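Transketolase (Campylobacter jejuni, PDB 3L84) is a dimeric enzyme of the transketolase family, whose chain combines thiamine diphosphate-binding, pyrimidine-binding and transketolase C-terminal domains. Local coordinates at residues Glu419-Ala424 / Phe437-Asp442; Glu457-Phe462 / Ala494-Arg499. All blocks are in the same frame, centred on the assembly; numbering follows the deposited sequence.

Both contacts are buried, and both lay a helix against the same parallel sheet of the pyrimidine-binding domain, whose strands 436-440 and 493-496 run side by side. Contact 1 lies nearer the middle of the chain, its centre about 12 Å from the chain centre against about 17 Å for contact 2. Across each the chemistry is purely apolar: in contact 1 one leucine meets two phenylalanine rings, whereas contact 2 uses two separate pairs with smaller groups on the strand. The two are tied by a probable hydrogen bond from Gln458 NE2 to Glu419 OE2 and by the sheet bond Phe437 O to Phe495 N. Charged side chains of 419-424 and 457-462 form salt bridges with the second subunit.

Contact 1 of 2, residues Glu419-Ala424 / Phe437-Asp442; sequences EYLKPA and FIFTHD
Leu421 reaches from helix 418-431 to the phenyl rings of Phe437 and Phe439. Its CB leaves the helix toward the strand. CG then sits between the backbone N and the carbonyl carbon (chi1 58°), which sends the forked methyls out toward the two rings. CD1 does most of the touching: it lies 4.1 Å from CZ of Phe439, at the edge of that ring and near its plane. The same methyl is 4.2 Å from CD1 of Phe437, meeting this second ring obliquely. The helix and strand 436-440 belong to a beta-alpha-beta unit that starts with strand 408-414, and Phe437 and Phe439, two residues apart, put their rings on the face of the sheet turned to the connecting helix. The other methyl, CD2, stands beside the Phe439 ring as well, 4.4 Å from its CE1. Ala395 of helix 391-404 and Thr413 of strand 408-414 also touch the leucine side chain. Phe439 also has aromatic neighbours, Phe415 and Phe462, the latter edge-to-face. Tyr420, the residue before Leu421, sends its OH to Leu116 O and Gln118 NE2 of the second subunit.

Contact 2 of 2, residues Glu457-Phe462 / Ala494-Arg499; sequences EQLSTF and AFVLSR
Leu459 meets Val496 and Phe462 meets Ala494 where helix 458-464 lies against strand 493-496 of the parallel alpha/beta sheet in the pyrimidine-binding domain. The pairing runs in opposite senses: going forward along the helix from Leu459 to Phe462 means stepping back along the strand from Val496 to Ala494. Their CA atoms stand 8.3 Å apart for the leucine-valine pair and 8.1 Å for the phenylalanine-alanine pair.

Apolar packing makes up everything that crosses between the two. The first bond of the Leu459 side chain does not aim at the strand; CG, roughly anti to the backbone N (chi1 -161°), carries the branch across until CD1 comes within 4.4 Å of Val496 CG2. Phe462 does point at the strand, and its CD2 settles obliquely 4.2 Å from Ala494 CB. Thr470 of the neighbouring strand 469-471 touches Leu459, Phe462 and Val496, so that the helix rests on two strands at once.

An aromatic contact holds the Phe462 ring further: Phe468 meets it edge-to-face.

Polar groups of segment 457-462 find partners other than the strand. Glu457, just before the helix, forms salt bridges through OE2 with Lys422 and Arg426 of the second subunit, and Thr461 OG1 is hydrogen-bonded to Thr461 OG1 of that subunit.

Backbone bonds complete the account. Thr461 N reaches Glu457 O at 3.3 Å, and one residue on, Phe462 N bonds to Gln458 O at 3.1 Å. That same Gln458 O also lies in the plane of the Phe462 ring, at its edge, 3.6 Å from CD1.

Contact 1 of 2, residues Glu419-Ala424 / Phe437-Asp442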
ATOM      1  N   GLU A 419       4.690   2.300  -2.777  1.00  6.10           N
ATOM      2  CA  GLU A 419       3.955   2.017  -1.529  1.00  6.76           C
ATOM      3  C   GLU A 419       2.533   1.585  -1.806  1.00  7.10           C
ATOM      4  O   GLU A 419       1.948   0.859  -0.991  1.00  7.84           O
ATOM      5  CB  GLU A 419       3.992   3.198  -0.580  1.00  7.06           C
ATOM      6  CG  GLU A 419       5.409   3.559  -0.199  1.00  7.95           C
ATOM      7  CD  GLU A 419       5.566   4.404   1.035  1.00  8.08           C
ATOM      8  OE1 GLU A 419       4.665   5.227   1.331  1.00  9.30           O
ATOM      9  OE2 GLU A 419       6.591   4.249   1.713  1.00  8.91           O
ATOM     10  N   TYR A 420       1.941   2.017  -2.912  1.00  6.42           N
ATOM     11  CA  TYR A 420       0.584   1.573  -3.269  1.00  6.74           C
ATOM     12  C   TYR A 420       0.568   0.125  -3.673  1.00  7.58           C
ATOM     13  O   TYR A 420      -0.507  -0.500  -3.536  1.00  9.93           O
ATOM     14  CB  TYR A 420       0.008   2.422  -4.412  1.00  7.07           C
ATOM     15  CG  TYR A 420      -0.584   3.769  -4.046  1.00  6.68           C
ATOM     16  CD1 TYR A 420       0.175   4.802  -3.562  1.00  8.28           C
ATOM     17  CD2 TYR A 420      -1.940   4.025  -4.287  1.00  8.39           C
ATOM     18  CE1 TYR A 420      -0.378   6.042  -3.282  1.00  7.67           C
ATOM     19  CE2 TYR A 420      -2.514   5.268  -4.007  1.00  8.97           C
ATOM     20  CZ  TYR A 420      -1.729   6.283  -3.520  1.00  8.79           C
ATOM     21  OH  TYR A 420      -2.302   7.533  -3.244  1.00  9.01           O
ATOM     22  N   LEU A 421       1.673  -0.430  -4.166  1.00  6.08           N
ATOM     23  CA  LEU A 421       1.726  -1.817  -4.663  1.00  6.45           C
ATOM     24  C   LEU A 421       2.521  -2.780  -3.786  1.00  6.62           C
ATOM     25  O   LEU A 421       2.631  -3.985  -4.103  1.00  6.64           O
ATOM     26  CB  LEU A 421       2.166  -1.891  -6.142  1.00  6.77           C
ATOM     27  CG  LEU A 421       3.529  -1.282  -6.489  1.00  6.75           C
ATOM     28  CD1 LEU A 421       4.725  -2.050  -5.904  1.00  8.42           C
ATOM     29  CD2 LEU A 421       3.662  -1.196  -8.022  1.00  7.77           C
ATOM     30  N   LYS A 422       3.100  -2.291  -2.682  1.00  6.58           N
ATOM     31  CA  LYS A 422       3.989  -3.092  -1.836  1.00  6.60           C
ATOM     32  C   LYS A 422       3.372  -4.434  -1.403  1.00  6.78           C
ATOM     33  O   LYS A 422       4.083  -5.429  -1.416  1.00  6.54           O
ATOM     34  CB  LYS A 422       4.454  -2.250  -0.651  1.00  7.66           C
ATOM     35  CG  LYS A 422       5.265  -2.975   0.439  1.00  7.73           C
ATOM     36  CD  LYS A 422       6.590  -3.511  -0.014  1.00  9.75           C
ATOM     37  CE  LYS A 422       7.308  -4.248   1.121  1.00  7.89           C
ATOM     38  NZ  LYS A 422       6.619  -5.551   1.409  1.00  8.33           N
ATOM     39  N   PRO A 423       2.082  -4.504  -1.051  1.00  5.88           N
ATOM     40  CA  PRO A 423       1.582  -5.827  -0.592  1.00  6.31           C
ATOM     41  C   PRO A 423       1.664  -6.881  -1.675  1.00  6.43           C
ATOM     42  O   PRO A 423       1.910  -8.054  -1.404  1.00  7.16           O
ATOM     43  CB  PRO A 423       0.121  -5.539  -0.199  1.00  6.71           C
ATOM     44  CG  PRO A 423       0.106  -4.112   0.122  1.00  7.25           C
ATOM     45  CD  PRO A 423       1.078  -3.442  -0.846  1.00  7.76           C
ATOM     46  N   ALA A 424       1.455  -6.503  -2.937  1.00  6.67           N
ATOM     47  CA  ALA A 424       1.566  -7.413  -4.065  1.00  5.94           C
ATOM     48  C   ALA A 424       3.017  -7.694  -4.409  1.00  6.06           C
ATOM     49  O   ALA A 424       3.357  -8.812  -4.775  1.00  6.51           O
ATOM     50  CB  ALA A 424       0.816  -6.834  -5.298  1.00  7.38           C
ATOM     51  N   PHE A 437      10.178  -4.841 -11.289  1.00  5.91           N
ATOM     52  CA  PHE A 437       9.542  -3.614 -10.824  1.00  6.46           C
ATOM     53  C   PHE A 437      10.396  -2.433 -11.214  1.00  6.72           C
ATOM     54  O   PHE A 437      11.587  -2.395 -10.886  1.00  6.73           O
ATOM     55  CB  PHE A 437       9.315  -3.672  -9.285  1.00  6.80           C
ATOM     56  CG  PHE A 437       8.311  -4.723  -8.853  1.00  5.63           C
ATOM     57  CD1 PHE A 437       7.001  -4.360  -8.587  1.00  7.34           C
ATOM     58  CD2 PHE A 437       8.660  -6.050  -8.764  1.00  7.58           C
ATOM     59  CE1 PHE A 437       6.068  -5.334  -8.224  1.00  7.83           C
ATOM     60  CE2 PHE A 437       7.717  -7.005  -8.415  1.00  8.27           C
ATOM     61  CZ  PHE A 437       6.450  -6.630  -8.159  1.00  7.92           C
ATOM     62  N   ILE A 438       9.804  -1.476 -11.900  1.00  6.35           N
ATOM     63  CA  ILE A 438      10.527  -0.345 -12.496  1.00  6.23           C
ATOM     64  C   ILE A 438      10.051   0.887 -11.739  1.00  5.99           C
ATOM     65  O   ILE A 438       8.880   1.266 -11.847  1.00  6.85           O
ATOM     66  CB  ILE A 438      10.222  -0.214 -14.008  1.00  6.84           C
ATOM     67  CG1 ILE A 438      10.405  -1.519 -14.796  1.00  8.91           C
ATOM     68  CG2 ILE A 438      11.000   0.945 -14.612  1.00  7.58           C
ATOM     69  CD1 ILE A 438      11.661  -2.196 -14.613  1.00  9.90           C
ATOM     70  N   PHE A 439      10.948   1.508 -10.979  1.00  5.21           N
ATOM     71  CA  PHE A 439      10.602   2.634 -10.116  1.00  6.35           C
ATOM     72  C   PHE A 439      11.463   3.825 -10.486  1.00  6.35           C
ATOM     73  O   PHE A 439      12.620   3.882 -10.079  1.00  8.45           O
ATOM     74  CB  PHE A 439      10.814   2.274  -8.653  1.00  6.68           C
ATOM     75  CG  PHE A 439       9.970   1.133  -8.118  1.00  6.26           C
ATOM     76  CD1 PHE A 439       8.628   1.011  -8.408  1.00  8.21           C
ATOM     77  CD2 PHE A 439      10.525   0.216  -7.262  1.00  7.90           C
ATOM     78  CE1 PHE A 439       7.875  -0.019  -7.850  1.00  8.38           C
ATOM     79  CE2 PHE A 439       9.780  -0.810  -6.709  1.00  8.21           C
ATOM     80  CZ  PHE A 439       8.473  -0.933  -7.011  1.00  7.85           C
ATOM     81  N   THR A 440      10.899   4.812 -11.163  1.00  5.92           N
ATOM     82  CA  THR A 440      11.645   5.988 -11.543  1.00  6.17           C
ATOM     83  C   THR A 440      11.393   7.105 -10.544  1.00  5.90           C
ATOM     84  O   THR A 440      10.625   6.955  -9.572  1.00  7.31           O
ATOM     85  CB  THR A 440      11.337   6.450 -12.973  1.00  5.92           C
ATOM     86  OG1 THR A 440      10.045   7.069 -13.029  1.00  6.41           O
ATOM     87  CG2 THR A 440      11.400   5.285 -13.954  1.00  6.69           C
ATOM     88  N   HIS A 441      12.080   8.215 -10.698  1.00  5.23           N
ATOM     89  CA  HIS A 441      11.873   9.394  -9.858  1.00  6.29           C
ATOM     90  C   HIS A 441      12.241   9.048  -8.429  1.00  5.94           C
ATOM     91  O   HIS A 441      11.486   9.212  -7.480  1.00  6.52           O
ATOM     92  CB  HIS A 441      10.451   9.915 -10.013  1.00  6.12           C
ATOM     93  CG  HIS A 441      10.178  10.499 -11.361  1.00  6.38           C
ATOM     94  ND1 HIS A 441      10.300   9.772 -12.527  1.00  6.74           N
ATOM     95  CD2 HIS A 441       9.800  11.745 -11.724  1.00  8.93           C
ATOM     96  CE1 HIS A 441      10.007  10.556 -13.556  1.00  7.13           C
ATOM     97  NE2 HIS A 441       9.728  11.764 -13.095  1.00  8.73           N
ATOM     98  N   ASP A 442      13.481   8.625  -8.253  1.00  5.89           N
ATOM     99  CA  ASP A 442      13.885   7.926  -7.012  1.00  5.86           C
ATOM    100  C   ASP A 442      14.238   8.763  -5.809  1.00  6.13           C
ATOM    101  O   ASP A 442      14.510   8.173  -4.774  1.00  6.68           O
ATOM    102  CB  ASP A 442      15.083   7.008  -7.294  1.00  6.42           C
ATOM    103  CG  ASP A 442      16.388   7.747  -7.538  1.00  8.87           C
ATOM    104  OD1 ASP A 442      16.371   8.808  -8.167  1.00  8.18           O
ATOM    105  OD2 ASP A 442      17.447   7.181  -7.165  1.00  9.24           O
TER

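Contact 2 of 2, residues Glu457-Phe462 / Ala494-Arg499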
ATOM      1  N   GLU A 457      12.044   6.853   2.416  1.00  6.27           N
ATOM      2  CA  GLU A 457      12.087   5.591   3.169  1.00  5.46           C
ATOM      3  C   GLU A 457      11.915   4.328   2.314  1.00  5.91           C
ATOM      4  O   GLU A 457      12.026   3.209   2.830  1.00  6.78           O
ATOM      5  CB  GLU A 457      11.034   5.586   4.287  1.00  6.90           C
ATOM      6  CG  GLU A 457       9.584   5.544   3.861  1.00  6.99           C
ATOM      7  CD  GLU A 457       8.930   6.886   3.511  1.00  8.41           C
ATOM      8  OE1 GLU A 457       9.585   7.805   2.936  1.00  7.09           O
ATOM      9  OE2 GLU A 457       7.698   7.026   3.734  1.00  7.97           O
ATOM     10  N   GLN A 458      11.641   4.495   1.022  1.00  6.15           N
ATOM     11  CA  GLN A 458      11.289   3.348   0.199  1.00  6.20           C
ATOM     12  C   GLN A 458      12.447   2.417  -0.080  1.00  7.15           C
ATOM     13  O   GLN A 458      12.238   1.207  -0.217  1.00  6.84           O
ATOM     14  CB  GLN A 458      10.614   3.818  -1.088  1.00  7.54           C
ATOM     15  CG  GLN A 458       9.232   4.439  -0.868  1.00  7.39           C
ATOM     16  CD  GLN A 458       9.272   5.809  -0.211  1.00  6.36           C
ATOM     17  OE1 GLN A 458      10.192   6.586  -0.447  1.00  8.07           O
ATOM     18  NE2 GLN A 458       8.259   6.138   0.578  1.00  8.42           N
ATOM     19  N   LEU A 459      13.656   2.940  -0.227  1.00  6.45           N
ATOM     20  CA  LEU A 459      14.818   2.084  -0.409  1.00  7.10           C
ATOM     21  C   LEU A 459      14.959   1.158   0.792  1.00  7.06           C
ATOM     22  O   LEU A 459      15.236  -0.045   0.642  1.00  8.62           O
ATOM     23  CB  LEU A 459      16.041   2.969  -0.611  1.00  9.69           C
ATOM     24  CG  LEU A 459      17.297   2.453  -1.235  1.00 11.98           C
ATOM     25  CD1 LEU A 459      17.010   1.788  -2.601  1.00 11.41           C
ATOM     26  CD2 LEU A 459      18.250   3.623  -1.432  1.00 11.84           C
ATOM     27  N   SER A 460      14.757   1.652   2.000  1.00  6.66           N
ATOM     28  CA  SER A 460      14.831   0.813   3.203  1.00  7.30           C
ATOM     29  C   SER A 460      13.801  -0.313   3.155  1.00  7.73           C
ATOM     30  O   SER A 460      14.085  -1.445   3.513  1.00  7.41           O
ATOM     31  CB  SER A 460      14.629   1.602   4.479  1.00  7.78           C
ATOM     32  OG  SER A 460      15.681   2.499   4.740  1.00 10.39           O
ATOM     33  N   THR A 461      12.570   0.002   2.760  1.00  6.41           N
ATOM     34  CA  THR A 461      11.514  -0.991   2.635  1.00  5.98           C
ATOM     35  C   THR A 461      11.894  -2.114   1.694  1.00  6.22           C
ATOM     36  O   THR A 461      11.791  -3.286   2.067  1.00  7.64           O
ATOM     37  CB  THR A 461      10.223  -0.375   2.151  1.00  7.23           C
ATOM     38  OG1 THR A 461       9.780   0.594   3.113  1.00  7.77           O
ATOM     39  CG2 THR A 461       9.125  -1.401   1.894  1.00  7.84           C
ATOM     40  N   PHE A 462      12.330  -1.774   0.486  1.00  6.34           N
ATOM     41  CA  PHE A 462      12.651  -2.799  -0.485  1.00  7.05           C
ATOM     42  C   PHE A 462      13.892  -3.600  -0.105  1.00  6.74           C
ATOM     43  O   PHE A 462      13.919  -4.813  -0.327  1.00  8.10           O
ATOM     44  CB  PHE A 462      12.688  -2.224  -1.916  1.00  7.99           C
ATOM     45  CG  PHE A 462      11.351  -2.193  -2.515  1.00  9.67           C
ATOM     46  CD1 PHE A 462      10.445  -1.241  -2.186  1.00 10.86           C
ATOM     47  CD2 PHE A 462      11.007  -3.192  -3.427  1.00 12.92           C
ATOM     48  CE1 PHE A 462       9.103  -1.319  -2.719  1.00 14.08           C
ATOM     49  CE2 PHE A 462       9.751  -3.238  -3.966  1.00 14.59           C
ATOM     50  CZ  PHE A 462       8.801  -2.348  -3.581  1.00 13.47           C
ATOM     51  N   ALA A 494      13.759  -5.059  -8.245  1.00  6.65           N
ATOM     52  CA  ALA A 494      13.342  -3.716  -8.465  1.00  6.85           C
ATOM     53  C   ALA A 494      14.504  -2.911  -9.044  1.00  6.80           C
ATOM     54  O   ALA A 494      15.665  -3.141  -8.687  1.00  7.86           O
ATOM     55  CB  ALA A 494      12.882  -3.057  -7.167  1.00  8.26           C
ATOM     56  N   PHE A 495      14.184  -1.965  -9.915  1.00  6.31           N
ATOM     57  CA  PHE A 495      15.114  -1.026 -10.515  1.00  6.77           C
ATOM     58  C   PHE A 495      14.711   0.370 -10.060  1.00  6.41           C
ATOM     59  O   PHE A 495      13.613   0.846 -10.359  1.00  7.10           O
ATOM     60  CB  PHE A 495      15.069  -1.165 -12.034  1.00  6.44           C
ATOM     61  CG  PHE A 495      15.552  -2.497 -12.512  1.00  7.30           C
ATOM     62  CD1 PHE A 495      16.879  -2.701 -12.864  1.00  7.90           C
ATOM     63  CD2 PHE A 495      14.718  -3.557 -12.537  1.00  7.02           C
ATOM     64  CE1 PHE A 495      17.299  -3.966 -13.308  1.00  9.08           C
ATOM     65  CE2 PHE A 495      15.146  -4.792 -12.952  1.00  8.26           C
ATOM     66  CZ  PHE A 495      16.432  -4.991 -13.327  1.00  9.05           C
ATOM     67  N   VAL A 496      15.619   1.018  -9.333  1.00  5.41           N
ATOM     68  CA  VAL A 496      15.390   2.324  -8.725  1.00  5.76           C
ATOM     69  C   VAL A 496      16.195   3.347  -9.536  1.00  4.89           C
ATOM     70  O   VAL A 496      17.435   3.288  -9.564  1.00  6.00           O
ATOM     71  CB  VAL A 496      15.776   2.290  -7.260  1.00  5.48           C
ATOM     72  CG1 VAL A 496      15.705   3.703  -6.595  1.00  7.08           C
ATOM     73  CG2 VAL A 496      14.947   1.281  -6.461  1.00  6.74           C
ATOM     74  N   LEU A 497      15.464   4.200 -10.249  1.00  5.30           N
ATOM     75  CA  LEU A 497      15.992   4.932 -11.383  1.00  5.09           C
ATOM     76  C   LEU A 497      15.764   6.443 -11.226  1.00  5.52           C
ATOM     77  O   LEU A 497      14.747   6.880 -10.681  1.00  5.09           O
ATOM     78  CB  LEU A 497      15.314   4.422 -12.653  1.00  5.40           C
ATOM     79  CG  LEU A 497      15.457   2.910 -12.879  1.00  5.82           C
ATOM     80  CD1 LEU A 497      14.422   2.440 -13.882  1.00  5.70           C
ATOM     81  CD2 LEU A 497      16.864   2.518 -13.241  1.00  6.75           C
ATOM     82  N   SER A 498      16.692   7.246 -11.759  1.00  5.45           N
ATOM     83  CA  SER A 498      16.629   8.690 -11.618  1.00  4.97           C
ATOM     84  C   SER A 498      15.797   9.378 -12.665  1.00  6.61           C
ATOM     85  O   SER A 498      15.720   8.912 -13.824  1.00  7.23           O
ATOM     86  CB  SER A 498      18.036   9.289 -11.638  1.00  5.04           C
ATOM     87  OG  SER A 498      18.602   9.239 -12.945  1.00  6.54           O
ATOM     88  N   ARG A 499      15.159  10.483 -12.267  1.00  6.70           N
ATOM     89  CA  ARG A 499      14.531  11.428 -13.198  1.00  7.77           C
ATOM     90  C   ARG A 499      15.623  12.181 -13.954  1.00  7.57           C
ATOM     91  O   ARG A 499      15.528  12.462 -15.143  1.00  7.41           O
ATOM     92  CB  ARG A 499      13.651  12.426 -12.402  1.00  9.99           C
ATOM     93  CG  ARG A 499      12.855  13.348 -13.278  1.00 12.75           C
ATOM     94  CD  ARG A 499      12.220  14.503 -12.534  1.00 16.52           C
ATOM     95  NE  ARG A 499      11.365  15.235 -13.488  1.00 18.40           N
ATOM     96  CZ  ARG A 499      11.065  16.530 -13.440  1.00 22.76           C
ATOM     97  NH1 ARG A 499      10.279  17.050 -14.387  1.00 23.39           N
ATOM     98  NH2 ARG A 499      11.547  17.320 -12.478  1.00 22.91           N
TER